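Local coordinates for chromosome segregation protein smc (Pyrococcus furiosus, PDB 3KTA), which forms the N-terminal part of the ATP-binding cassette head of an SMC protein, which binds and hydrolyses ATP and is probably required for chromosome condensation and partitioning, at residues I46-G51 with R104-D109; I4-L9 with A83-N88; G11-G16 with S64-A69. All coordinates share one frame; numbering follows the deposited sequence.

Interaction 1 of 3, residues I46-G51 with R104-D109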
loop_
_atom_site.group_PDB
_atom_site.type_symbol
_atom_site.label_atom_id
_atom_site.label_comp_id
_atom_site.label_asym_id
_atom_site.label_seq_id
_atom_site.Cartn_x
_atom_site.Cartn_y
_atom_site.Cartn_z
ATOM N N ILE A 46 1.798 4.458 -9.286
ATOM C CA ILE A 46 1.319 3.081 -9.247
ATOM C C ILE A 46 -0.199 3.008 -9.453
ATOM O O ILE A 46 -0.676 2.219 -10.265
ATOM C CB ILE A 46 1.737 2.385 -7.945
ATOM C CG1 ILE A 46 3.266 2.325 -7.870
ATOM C CG2 ILE A 46 1.078 0.987 -7.844
ATOM C CD1 ILE A 46 3.793 1.871 -6.513
ATOM N N LEU A 47 -0.955 3.834 -8.731
ATOM C CA LEU A 47 -2.401 3.889 -8.931
ATOM C C LEU A 47 -2.739 4.164 -10.402
ATOM O O LEU A 47 -3.656 3.549 -10.988
ATOM C CB LEU A 47 -3.011 5.006 -8.077
ATOM C CG LEU A 47 -2.966 4.785 -6.566
ATOM C CD1 LEU A 47 -3.610 5.967 -5.847
ATOM C CD2 LEU A 47 -3.665 3.505 -6.209
ATOM N N PHE A 48 -2.001 5.103 -10.986
ATOM C CA PHE A 48 -2.259 5.556 -12.356
ATOM C C PHE A 48 -2.023 4.451 -13.373
ATOM O O PHE A 48 -2.892 4.157 -14.206
ATOM C CB PHE A 48 -1.348 6.746 -12.655
ATOM C CG PHE A 48 -1.417 7.236 -14.071
ATOM C CD1 PHE A 48 -2.496 7.981 -14.505
ATOM C CD2 PHE A 48 -0.375 6.984 -14.948
ATOM C CE1 PHE A 48 -2.543 8.458 -15.821
ATOM C CE2 PHE A 48 -0.413 7.463 -16.251
ATOM C CZ PHE A 48 -1.497 8.199 -16.676
ATOM N N VAL A 49 -0.850 3.831 -13.303
ATOM C CA VAL A 49 -0.482 2.836 -14.315
ATOM C C VAL A 49 -1.327 1.565 -14.203
ATOM O O VAL A 49 -1.510 0.850 -15.194
ATOM C CB VAL A 49 1.032 2.522 -14.274
ATOM C CG1 VAL A 49 1.391 1.728 -13.017
ATOM C CG2 VAL A 49 1.453 1.787 -15.555
ATOM N N LEU A 50 -1.878 1.305 -13.018
ATOM C CA LEU A 50 -2.727 0.132 -12.806
ATOM C C LEU A 50 -4.192 0.425 -13.121
ATOM O O LEU A 50 -5.083 -0.376 -12.820
ATOM C CB LEU A 50 -2.585 -0.396 -11.372
ATOM C CG LEU A 50 -1.175 -0.845 -10.993
ATOM C CD1 LEU A 50 -1.152 -1.391 -9.558
ATOM C CD2 LEU A 50 -0.622 -1.865 -11.979
ATOM N N GLY A 51 -4.436 1.589 -13.711
ATOM C CA GLY A 51 -5.735 1.857 -14.314
ATOM C C GLY A 51 -6.654 2.772 -13.540
ATOM O O GLY A 51 -7.843 2.868 -13.855
ATOM N N ARG A 104 0.938 3.367 -19.243
ATOM C CA ARG A 104 -0.219 4.222 -19.440
ATOM C C ARG A 104 0.257 5.635 -19.724
ATOM O O ARG A 104 1.149 6.159 -19.044
ATOM C CB ARG A 104 -1.132 4.237 -18.212
ATOM C CG ARG A 104 -2.397 5.037 -18.430
ATOM C CD ARG A 104 -3.198 5.181 -17.144
ATOM N NE ARG A 104 -4.399 6.004 -17.318
ATOM C CZ ARG A 104 -5.307 6.192 -16.367
ATOM N NH1 ARG A 104 -5.145 5.618 -15.177
ATOM N NH2 ARG A 104 -6.378 6.954 -16.595
ATOM N N ARG A 105 -0.346 6.254 -20.729
ATOM C CA ARG A 105 -0.012 7.633 -21.058
ATOM C C ARG A 105 -1.309 8.434 -21.086
ATOM O O ARG A 105 -2.285 8.012 -21.701
ATOM C CB ARG A 105 0.693 7.686 -22.420
ATOM C CG ARG A 105 1.029 9.078 -22.902
ATOM C CD ARG A 105 1.620 9.039 -24.307
ATOM N NE ARG A 105 2.934 8.412 -24.364
ATOM C CZ ARG A 105 3.670 8.345 -25.470
ATOM N NH1 ARG A 105 3.200 8.856 -26.597
ATOM N NH2 ARG A 105 4.859 7.761 -25.456
ATOM N N VAL A 106 -1.337 9.576 -20.404
ATOM C CA VAL A 106 -2.509 10.448 -20.458
ATOM C C VAL A 106 -2.147 11.764 -21.135
ATOM O O VAL A 106 -1.084 12.325 -20.891
ATOM C CB VAL A 106 -3.094 10.740 -19.058
ATOM C CG1 VAL A 106 -2.087 11.503 -18.211
ATOM C CG2 VAL A 106 -4.388 11.522 -19.182
ATOM N N TYR A 107 -3.049 12.252 -21.981
ATOM C CA TYR A 107 -2.831 13.484 -22.726
ATOM C C TYR A 107 -3.584 14.661 -22.122
ATOM O O TYR A 107 -4.497 14.474 -21.323
ATOM C CB TYR A 107 -3.256 13.284 -24.184
ATOM C CG TYR A 107 -2.312 12.392 -24.949
ATOM C CD1 TYR A 107 -2.499 11.016 -24.987
ATOM C CD2 TYR A 107 -1.215 12.922 -25.610
ATOM C CE1 TYR A 107 -1.627 10.201 -25.686
ATOM C CE2 TYR A 107 -0.343 12.119 -26.310
ATOM C CZ TYR A 107 -0.553 10.756 -26.346
ATOM O OH TYR A 107 0.321 9.959 -27.047
ATOM N N PRO A 108 -3.207 15.890 -22.519
ATOM C CA PRO A 108 -3.870 17.085 -21.988
ATOM C C PRO A 108 -5.393 17.073 -22.143
ATOM O O PRO A 108 -6.081 17.738 -21.369
ATOM C CB PRO A 108 -3.243 18.215 -22.804
ATOM C CG PRO A 108 -1.896 17.715 -23.157
ATOM C CD PRO A 108 -2.046 16.231 -23.358
ATOM N N ASP A 109 -5.922 16.323 -23.105
ATOM C CA ASP A 109 -7.373 16.280 -23.299
ATOM C C ASP A 109 -8.064 15.229 -22.430
ATOM O O ASP A 109 -9.284 15.117 -22.435
ATOM C CB ASP A 109 -7.732 16.077 -24.771
ATOM C CG ASP A 109 -7.167 14.794 -25.338
ATOM O OD1 ASP A 109 -6.882 13.868 -24.553
ATOM O OD2 ASP A 109 -7.014 14.712 -26.574
#
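A buried guanidinium-aromatic stack between Phe-48 and Arg-104 joins the C-terminal end of helix 39-49, which follows the ATP-binding loop, to strand 99-106 of the antiparallel sheet. The guanidinium of Arg-104 lies flat on the phenyl ring, the two planes only 4° apart and their centres 4.3 Å from each other. Its chain is extended from CG to NE, which carries CD across the middle of the same face; CD stands 3.5 Å from the ring centroid of Phe-48, a CH-pi contact. Phe-48 holds CG anti to its own N (chi1 175°), and this swings the ring from the side of the helix toward the strand, where its CZ also meets CG1 of Val-106 at 3.7 Å. A flat aromatic suits the place because it can receive both methylene and guanidinium.

The head group is gripped at its edge as well. NH1 of Arg-104 donates to O of Phe-48 over 2.9 Å, nearly straight at 165°, within the guanidinium plane and on a lone pair of the carbonyl. That oxygen also accepts a bond from N of Gly-51, the C-prime residue of the Schellman motif that ends the helix; the positive phi there would press a side chain against the preceding carbonyl. Outside the two segments, NH1 reaches the carbonyl of Gly-52 and NE the hydroxyl of Ser-112.

A leucine in place of Arg-104 would probably leave the carbonyls at the helix end without their charged donor and the Phe-48 ring without its flat cover. Carbonyls at a helix C-terminus carry partial negative charge, so a buried cation is probably well placed here, bonding the last turn and stacking on its aromatic side chain at once.

Interaction 2 of 3, residues I4-L9 with A83-N88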
loop_
_atom_site.group_PDB
_atom_site.type_symbol
_atom_site.label_atom_id
_atom_site.label_comp_id
_atom_site.label_asym_id
_atom_site.label_seq_id
_atom_site.Cartn_x
_atom_site.Cartn_y
_atom_site.Cartn_z
ATOM N N ILE A 4 7.036 -5.854 -8.301
ATOM C CA ILE A 4 7.449 -4.699 -9.076
ATOM C C ILE A 4 8.972 -4.575 -9.125
ATOM O O ILE A 4 9.633 -4.485 -8.093
ATOM C CB ILE A 4 6.847 -3.405 -8.501
ATOM C CG1 ILE A 4 5.325 -3.518 -8.392
ATOM C CG2 ILE A 4 7.267 -2.184 -9.358
ATOM C CD1 ILE A 4 4.686 -2.350 -7.603
ATOM N N GLU A 5 9.534 -4.609 -10.327
ATOM C CA GLU A 5 10.974 -4.419 -10.466
ATOM C C GLU A 5 11.308 -2.934 -10.467
ATOM O O GLU A 5 12.231 -2.490 -9.778
ATOM C CB GLU A 5 11.483 -5.139 -11.725
ATOM C CG GLU A 5 11.315 -6.637 -11.579
ATOM C CD GLU A 5 12.051 -7.441 -12.615
ATOM O OE1 GLU A 5 11.891 -7.131 -13.818
ATOM O OE2 GLU A 5 12.765 -8.395 -12.213
ATOM N N LYS A 6 10.525 -2.158 -11.206
ATOM C CA LYS A 6 10.757 -0.721 -11.287
ATOM C C LYS A 6 9.573 0.010 -11.899
ATOM O O LYS A 6 8.715 -0.601 -12.557
ATOM C CB LYS A 6 12.014 -0.414 -12.115
ATOM C CG LYS A 6 11.889 -0.809 -13.601
ATOM C CD LYS A 6 13.153 -0.441 -14.364
ATOM C CE LYS A 6 13.008 -0.831 -15.837
ATOM N NZ LYS A 6 14.223 -0.479 -16.637
ATOM N N LEU A 7 9.548 1.325 -11.675
ATOM C CA LEU A 7 8.694 2.262 -12.396
ATOM C C LEU A 7 9.543 3.174 -13.275
ATOM O O LEU A 7 10.694 3.484 -12.950
ATOM C CB LEU A 7 7.939 3.175 -11.430
ATOM C CG LEU A 7 6.877 2.558 -10.539
ATOM C CD1 LEU A 7 6.534 3.522 -9.420
ATOM C CD2 LEU A 7 5.625 2.217 -11.359
ATOM N N GLU A 8 8.961 3.611 -14.379
ATOM C CA GLU A 8 9.532 4.676 -15.203
ATOM C C GLU A 8 8.484 5.774 -15.343
ATOM O O GLU A 8 7.381 5.523 -15.831
ATOM C CB GLU A 8 9.949 4.132 -16.576
ATOM C CG GLU A 8 11.211 3.298 -16.507
ATOM C CD GLU A 8 11.585 2.658 -17.824
ATOM O OE1 GLU A 8 10.784 2.732 -18.776
ATOM O OE2 GLU A 8 12.672 2.050 -17.877
ATOM N N LEU A 9 8.823 6.978 -14.878
ATOM C CA LEU A 9 7.916 8.123 -14.917
ATOM C C LEU A 9 8.422 9.146 -15.924
ATOM O O LEU A 9 9.583 9.534 -15.872
ATOM C CB LEU A 9 7.865 8.814 -13.551
ATOM C CG LEU A 9 6.982 8.192 -12.465
ATOM C CD1 LEU A 9 7.385 6.776 -12.149
ATOM C CD2 LEU A 9 7.046 9.067 -11.191
ATOM N N ALA A 83 5.410 3.687 -16.785
ATOM C CA ALA A 83 5.581 2.278 -17.109
ATOM C C ALA A 83 5.915 1.518 -15.835
ATOM O O ALA A 83 6.729 1.969 -15.025
ATOM C CB ALA A 83 6.680 2.088 -18.142
ATOM N N ILE A 84 5.278 0.366 -15.651
ATOM C CA ILE A 84 5.560 -0.473 -14.502
ATOM C C ILE A 84 6.073 -1.835 -14.991
ATOM O O ILE A 84 5.506 -2.428 -15.922
ATOM C CB ILE A 84 4.320 -0.594 -13.573
ATOM C CG1 ILE A 84 4.693 -1.321 -12.272
ATOM C CG2 ILE A 84 3.132 -1.284 -14.301
ATOM C CD1 ILE A 84 3.604 -1.229 -11.198
ATOM N N TYR A 85 7.177 -2.289 -14.413
ATOM C CA TYR A 85 7.815 -3.548 -14.829
ATOM C C TYR A 85 7.618 -4.593 -13.730
ATOM O O TYR A 85 8.136 -4.437 -12.611
ATOM C CB TYR A 85 9.310 -3.317 -15.098
ATOM C CG TYR A 85 9.575 -2.427 -16.295
ATOM C CD1 TYR A 85 9.279 -1.072 -16.257
ATOM C CD2 TYR A 85 10.093 -2.947 -17.466
ATOM C CE1 TYR A 85 9.503 -0.246 -17.355
ATOM C CE2 TYR A 85 10.321 -2.132 -18.573
ATOM C CZ TYR A 85 10.021 -0.786 -18.511
ATOM O OH TYR A 85 10.250 0.028 -19.607
ATOM N N PHE A 86 6.855 -5.644 -14.030
ATOM C CA PHE A 86 6.651 -6.720 -13.069
ATOM C C PHE A 86 7.544 -7.907 -13.377
ATOM O O PHE A 86 7.620 -8.365 -14.524
ATOM C CB PHE A 86 5.210 -7.217 -13.099
ATOM C CG PHE A 86 4.235 -6.314 -12.420
ATOM C CD1 PHE A 86 3.470 -5.416 -13.161
ATOM C CD2 PHE A 86 4.058 -6.379 -11.042
ATOM C CE1 PHE A 86 2.546 -4.584 -12.536
ATOM C CE2 PHE A 86 3.131 -5.554 -10.412
ATOM C CZ PHE A 86 2.388 -4.658 -11.155
ATOM N N ASN A 87 8.182 -8.446 -12.349
ATOM C CA ASN A 87 8.733 -9.785 -12.471
ATOM C C ASN A 87 7.595 -10.811 -12.419
ATOM O O ASN A 87 6.782 -10.802 -11.496
ATOM C CB ASN A 87 9.754 -10.045 -11.365
ATOM C CG ASN A 87 10.421 -11.388 -11.510
ATOM O OD1 ASN A 87 9.771 -12.419 -11.398
ATOM N ND2 ASN A 87 11.727 -11.382 -11.754
ATOM N N ASN A 88 7.526 -11.673 -13.436
ATOM C CA ASN A 88 6.460 -12.670 -13.560
ATOM C C ASN A 88 7.042 -14.068 -13.672
ATOM O O ASN A 88 6.430 -14.959 -14.274
ATOM C CB ASN A 88 5.568 -12.386 -14.784
ATOM C CG ASN A 88 4.297 -13.226 -14.801
ATOM O OD1 ASN A 88 3.602 -13.350 -13.792
ATOM N ND2 ASN A 88 3.982 -13.804 -15.962
HETATM O O HOH W 1 13.077 -0.319 -19.544
#
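A classic beta bulge interrupts the antiparallel pairing of strands 3-10 and 80-87, neighbours within the ABC ATPase sheet: Glu-5 and Lys-6 both face Tyr-85. N of Glu-5 donates to O of Tyr-85, while N of Tyr-85 donates to O of Lys-6; farther along, Glu-8 and Ala-83 form a hydrogen-bonded pair with two backbone bonds. Beside the bulge, ND2 of Asn-87, also bonded to Glu-89, donates to OE2 of Glu-5.

On the face that turns to helix 39-49, apolar residues suit the buried setting. CG1 of Ile-4 lies 3.6 Å from CE2 of Phe-86, and Leu-7 lies alongside Ile-84, its CD2 3.8 Å from CG1 of Ile-84.

The face of Lys-6, Glu-8 and Tyr-85 mixes charge with an aromatic ring. Lys-6 starts with CG between N and the carbonyl carbon (chi1 66°) and stays extended, laying CE over the centre of the Tyr-85 ring, 3.7 Å from its centroid. NZ continues above that face as a cation-pi partner and salt-bridges OE2 of Glu-8 at 3.2 Å. The Tyr-85 hydroxyl donates to OE1 of Glu-8 at 2.9 Å, approaching from above the carboxylate plane, 51° out of it.

Interaction 3 of 3, residues G11-G16 with S64-A69. With AP5 (bis(adenosine)-5'-pentaphosphate), chain E.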
loop_
_atom_site.group_PDB
_atom_site.type_symbol
_atom_site.label_atom_id
_atom_site.label_comp_id
_atom_site.label_asym_id
_atom_site.label_seq_id
_atom_site.Cartn_x
_atom_site.Cartn_y
_atom_site.Cartn_z
ATOM N N GLY A 11 7.025 12.950 -17.271
ATOM C CA GLY A 11 6.028 14.002 -17.260
ATOM C C GLY A 11 4.938 13.760 -16.236
ATOM O O GLY A 11 3.820 14.279 -16.353
ATOM N N PHE A 12 5.266 12.975 -15.209
ATOM C CA PHE A 12 4.268 12.583 -14.229
ATOM C C PHE A 12 4.381 13.370 -12.924
ATOM O O PHE A 12 5.400 13.294 -12.240
ATOM C CB PHE A 12 4.348 11.079 -13.936
ATOM C CG PHE A 12 3.249 10.600 -13.046
ATOM C CD1 PHE A 12 2.019 10.261 -13.573
ATOM C CD2 PHE A 12 3.421 10.549 -11.662
ATOM C CE1 PHE A 12 0.985 9.861 -12.762
ATOM C CE2 PHE A 12 2.386 10.147 -10.837
ATOM C CZ PHE A 12 1.170 9.788 -11.381
ATOM N N LYS A 13 3.320 14.106 -12.604
ATOM C CA LYS A 13 3.260 14.987 -11.436
ATOM C C LYS A 13 4.561 15.762 -11.228
ATOM O O LYS A 13 5.015 16.450 -12.137
ATOM C CB LYS A 13 2.799 14.210 -10.192
ATOM C CG LYS A 13 1.427 13.564 -10.392
ATOM C CD LYS A 13 0.848 12.958 -9.116
ATOM C CE LYS A 13 0.295 14.037 -8.219
ATOM N NZ LYS A 13 -0.595 13.516 -7.143
ATOM N N SER A 14 5.164 15.685 -10.045
ATOM C CA SER A 14 6.350 16.499 -9.766
ATOM C C SER A 14 7.676 16.005 -10.380
ATOM O O SER A 14 8.733 16.603 -10.141
ATOM C CB SER A 14 6.533 16.626 -8.251
ATOM O OG SER A 14 6.691 15.334 -7.670
ATOM N N TYR A 15 7.643 14.932 -11.164
ATOM C CA TYR A 15 8.898 14.288 -11.579
ATOM C C TYR A 15 9.598 14.817 -12.840
ATOM O O TYR A 15 10.684 14.340 -13.203
ATOM C CB TYR A 15 8.774 12.752 -11.566
ATOM C CG TYR A 15 8.897 12.252 -10.141
ATOM C CD1 TYR A 15 10.142 11.988 -9.579
ATOM C CD2 TYR A 15 7.778 12.128 -9.340
ATOM C CE1 TYR A 15 10.261 11.572 -8.255
ATOM C CE2 TYR A 15 7.884 11.732 -8.024
ATOM C CZ TYR A 15 9.123 11.456 -7.487
ATOM O OH TYR A 15 9.215 11.060 -6.175
ATOM N N GLY A 16 9.004 15.834 -13.456
ATOM C CA GLY A 16 9.664 16.561 -14.525
ATOM C C GLY A 16 9.472 15.933 -15.887
ATOM O O GLY A 16 8.795 14.914 -16.021
ATOM N N SER A 64 -5.885 14.990 -16.411
ATOM C CA SER A 64 -4.846 15.744 -17.111
ATOM C C SER A 64 -3.976 16.579 -16.163
ATOM O O SER A 64 -2.853 16.972 -16.519
ATOM C CB SER A 64 -5.456 16.639 -18.196
ATOM O OG SER A 64 -6.406 17.533 -17.642
ATOM N N ASP A 65 -4.490 16.840 -14.961
ATOM C CA ASP A 65 -3.755 17.604 -13.954
ATOM C C ASP A 65 -2.550 16.826 -13.437
ATOM O O ASP A 65 -1.720 17.367 -12.701
ATOM C CB ASP A 65 -4.663 17.965 -12.780
ATOM C CG ASP A 65 -5.704 19.021 -13.140
ATOM O OD1 ASP A 65 -5.434 19.852 -14.033
ATOM O OD2 ASP A 65 -6.785 19.024 -12.514
ATOM N N LEU A 66 -2.459 15.556 -13.824
ATOM C CA LEU A 66 -1.315 14.725 -13.473
ATOM C C LEU A 66 -0.095 15.037 -14.333
ATOM O O LEU A 66 0.998 14.523 -14.098
ATOM C CB LEU A 66 -1.684 13.252 -13.620
ATOM C CG LEU A 66 -2.748 12.707 -12.671
ATOM C CD1 LEU A 66 -3.021 11.254 -13.003
ATOM C CD2 LEU A 66 -2.304 12.846 -11.219
ATOM N N ILE A 67 -0.285 15.856 -15.362
ATOM C CA ILE A 67 0.818 16.175 -16.246
ATOM C C ILE A 67 1.715 17.228 -15.626
ATOM O O ILE A 67 1.232 18.274 -15.174
ATOM C CB ILE A 67 0.329 16.632 -17.631
ATOM C CG1 ILE A 67 -0.488 15.509 -18.278
ATOM C CG2 ILE A 67 1.511 16.998 -18.499
ATOM C CD1 ILE A 67 -1.116 15.899 -19.621
ATOM N N PHE A 68 3.009 16.931 -15.605
ATOM C CA PHE A 68 4.015 17.832 -15.066
ATOM C C PHE A 68 3.897 19.247 -15.597
ATOM O O PHE A 68 3.910 19.479 -16.806
ATOM C CB PHE A 68 5.415 17.322 -15.356
ATOM C CG PHE A 68 6.491 18.281 -14.958
ATOM C CD1 PHE A 68 6.723 18.564 -13.614
ATOM C CD2 PHE A 68 7.272 18.909 -15.920
ATOM C CE1 PHE A 68 7.728 19.445 -13.242
ATOM C CE2 PHE A 68 8.277 19.796 -15.550
ATOM C CZ PHE A 68 8.497 20.066 -14.213
ATOM N N ALA A 69 3.803 20.186 -14.667
ATOM C CA ALA A 69 3.867 21.603 -14.969
ATOM C C ALA A 69 4.600 22.227 -13.790
ATOM O O ALA A 69 4.056 22.297 -12.691
ATOM C CB ALA A 69 2.485 22.167 -15.094
HETATM P PA AP5 E . 0.538 19.114 2.233
HETATM O O1A AP5 E . 1.320 20.351 2.626
HETATM O O2A AP5 E . -0.427 19.381 1.108
HETATM O O3A AP5 E . 1.503 17.910 1.737
HETATM P PB AP5 E . 2.906 17.578 2.408
HETATM O O1B AP5 E . 2.828 17.776 3.908
HETATM O O2B AP5 E . 4.047 18.290 1.734
HETATM O O3B AP5 E . 2.810 16.027 1.975
HETATM P PG AP5 E . 4.018 15.052 2.178
HETATM O O1G AP5 E . 4.905 15.571 3.293
HETATM O O2G AP5 E . 3.415 13.716 2.478
HETATM O O3G AP5 E . 4.800 15.210 0.814
HETATM P PD AP5 E . 5.225 14.104 -0.242
HETATM O O1D AP5 E . 6.701 13.865 -0.155
HETATM O O2D AP5 E . 4.368 12.863 -0.179
HETATM O O3D AP5 E . 4.947 14.955 -1.585
HETATM P PE AP5 E . 3.855 14.608 -2.728
HETATM O O1E AP5 E . 4.266 13.298 -3.359
HETATM O O2E AP5 E . 2.474 14.701 -2.189
HETATM O O5F AP5 E . -0.183 18.457 3.514
HETATM C C5F AP5 E . -1.429 18.885 4.033
HETATM C C4F AP5 E . -1.838 18.073 5.263
HETATM O O4F AP5 E . -2.283 16.793 4.847
HETATM C C3F AP5 E . -0.689 17.816 6.228
HETATM O O3F AP5 E . -1.213 17.539 7.512
HETATM C C2F AP5 E . -0.091 16.535 5.691
HETATM O O2F AP5 E . 0.549 15.790 6.704
HETATM C C1F AP5 E . -1.307 15.804 5.140
HETATM N N9A AP5 E . -1.024 15.125 3.866
HETATM C C8A AP5 E . 0.037 15.336 3.028
HETATM N N7A AP5 E . -0.102 14.531 1.952
HETATM C C5A AP5 E . -1.234 13.805 2.096
HETATM C C6A AP5 E . -1.832 12.834 1.305
HETATM N N6A AP5 E . -1.205 12.363 0.223
HETATM N N1A AP5 E . -3.006 12.263 1.729
HETATM C C2A AP5 E . -3.589 12.650 2.922
HETATM N N3A AP5 E . -2.994 13.611 3.710
HETATM C C4A AP5 E . -1.827 14.174 3.300
HETATM O O5J AP5 E . 4.232 15.785 -3.758
HETATM C C5J AP5 E . 3.682 17.081 -3.611
HETATM C C4J AP5 E . 4.331 17.954 -4.670
HETATM O O4J AP5 E . 3.979 17.450 -5.957
HETATM C C3J AP5 E . 3.811 19.394 -4.595
HETATM O O3J AP5 E . 4.903 20.276 -4.672
HETATM C C2J AP5 E . 2.966 19.495 -5.841
HETATM O O2J AP5 E . 2.853 20.825 -6.323
HETATM C C1J AP5 E . 3.693 18.552 -6.788
HETATM N N9B AP5 E . 2.823 18.218 -7.924
HETATM C C8B AP5 E . 1.647 17.520 -7.947
HETATM N N7B AP5 E . 1.194 17.484 -9.221
HETATM C C5B AP5 E . 2.076 18.161 -9.998
HETATM C C6B AP5 E . 2.118 18.450 -11.357
HETATM N N6B AP5 E . 1.092 18.136 -12.140
HETATM N N1B AP5 E . 3.173 19.176 -11.841
HETATM C C2B AP5 E . 4.186 19.630 -11.024
HETATM N N3B AP5 E . 4.137 19.339 -9.677
HETATM C C4B AP5 E . 3.098 18.625 -9.192
#
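Two loop backbones, 11-16 and 64-69, are tied by a pair of hydrogen bonds, N of Phe-68 to O of Gly-11 at 2.9 Å and N of Lys-13 to O of Leu-66 at 2.8 Å, with Phe-12 bridged to Ile-67 between them. Phe-68 sets its CG anti to the backbone N (chi1 174°), placing the ring so that CA of Gly-16 sits over its centre, 3.4 Å from the centroid. Glycine suits that position because its backbone angles would jam a CB against the preceding carbonyl oxygen. O of Lys-13 meets the ring at its edge. CD of Lys-13 rests 3.8 Å from CD2 of Leu-66, and its CB lies over the five-membered ring of one of the two adenines of the bound bis(adenosine)-5'-pentaphosphate, 3.8 Å from N7B, with CE nearby.

The joined loops form part of the adenine pocket, read by main-chain atoms. N6B of the ligand donates to O of Ile-67 at 3.0 Å and weakly to O of Asp-65, while N of Ala-69 donates to N1B at 3.1 Å, a pattern that guanine, with O6 and a protonated N1, would probably not match.

Helix 39-49 borders the pocket: Lys-13 reaches Asp-44 in a salt bridge, OG of Ser-14 is hydrogen-bonded to Asn-41 of that helix and to Ser-146 of the neighbouring chain, and Phe-12 packs on Ala-45 and on Val-82 of strand 80-87.

Helix 39-49 and strand 80-87 tie the three contacts together. Interaction 2 builds sheet beneath the helix, where CG2 of Ile-84 meets CG1 of Val-49 at 3.7 Å and CD1 of Leu-7 meets CG1 of Ile-46 at 3.8 Å; the centres of interactions 1 and 2 are 14 Å apart. Interaction 3 borders interaction 1 directly, CD1 of Leu-66 lying 3.6 Å from CD1 of Phe-48, with centres 11 Å apart. Interactions 2 and 3 are more distant, 19 Å between centres, yet Leu-9 touches Tyr-15. Of the three, interaction 3 meets the ligand, at one of its two adenosine halves; Val-106 and Leu-7 have side chains about 10 Å and 12 Å from it.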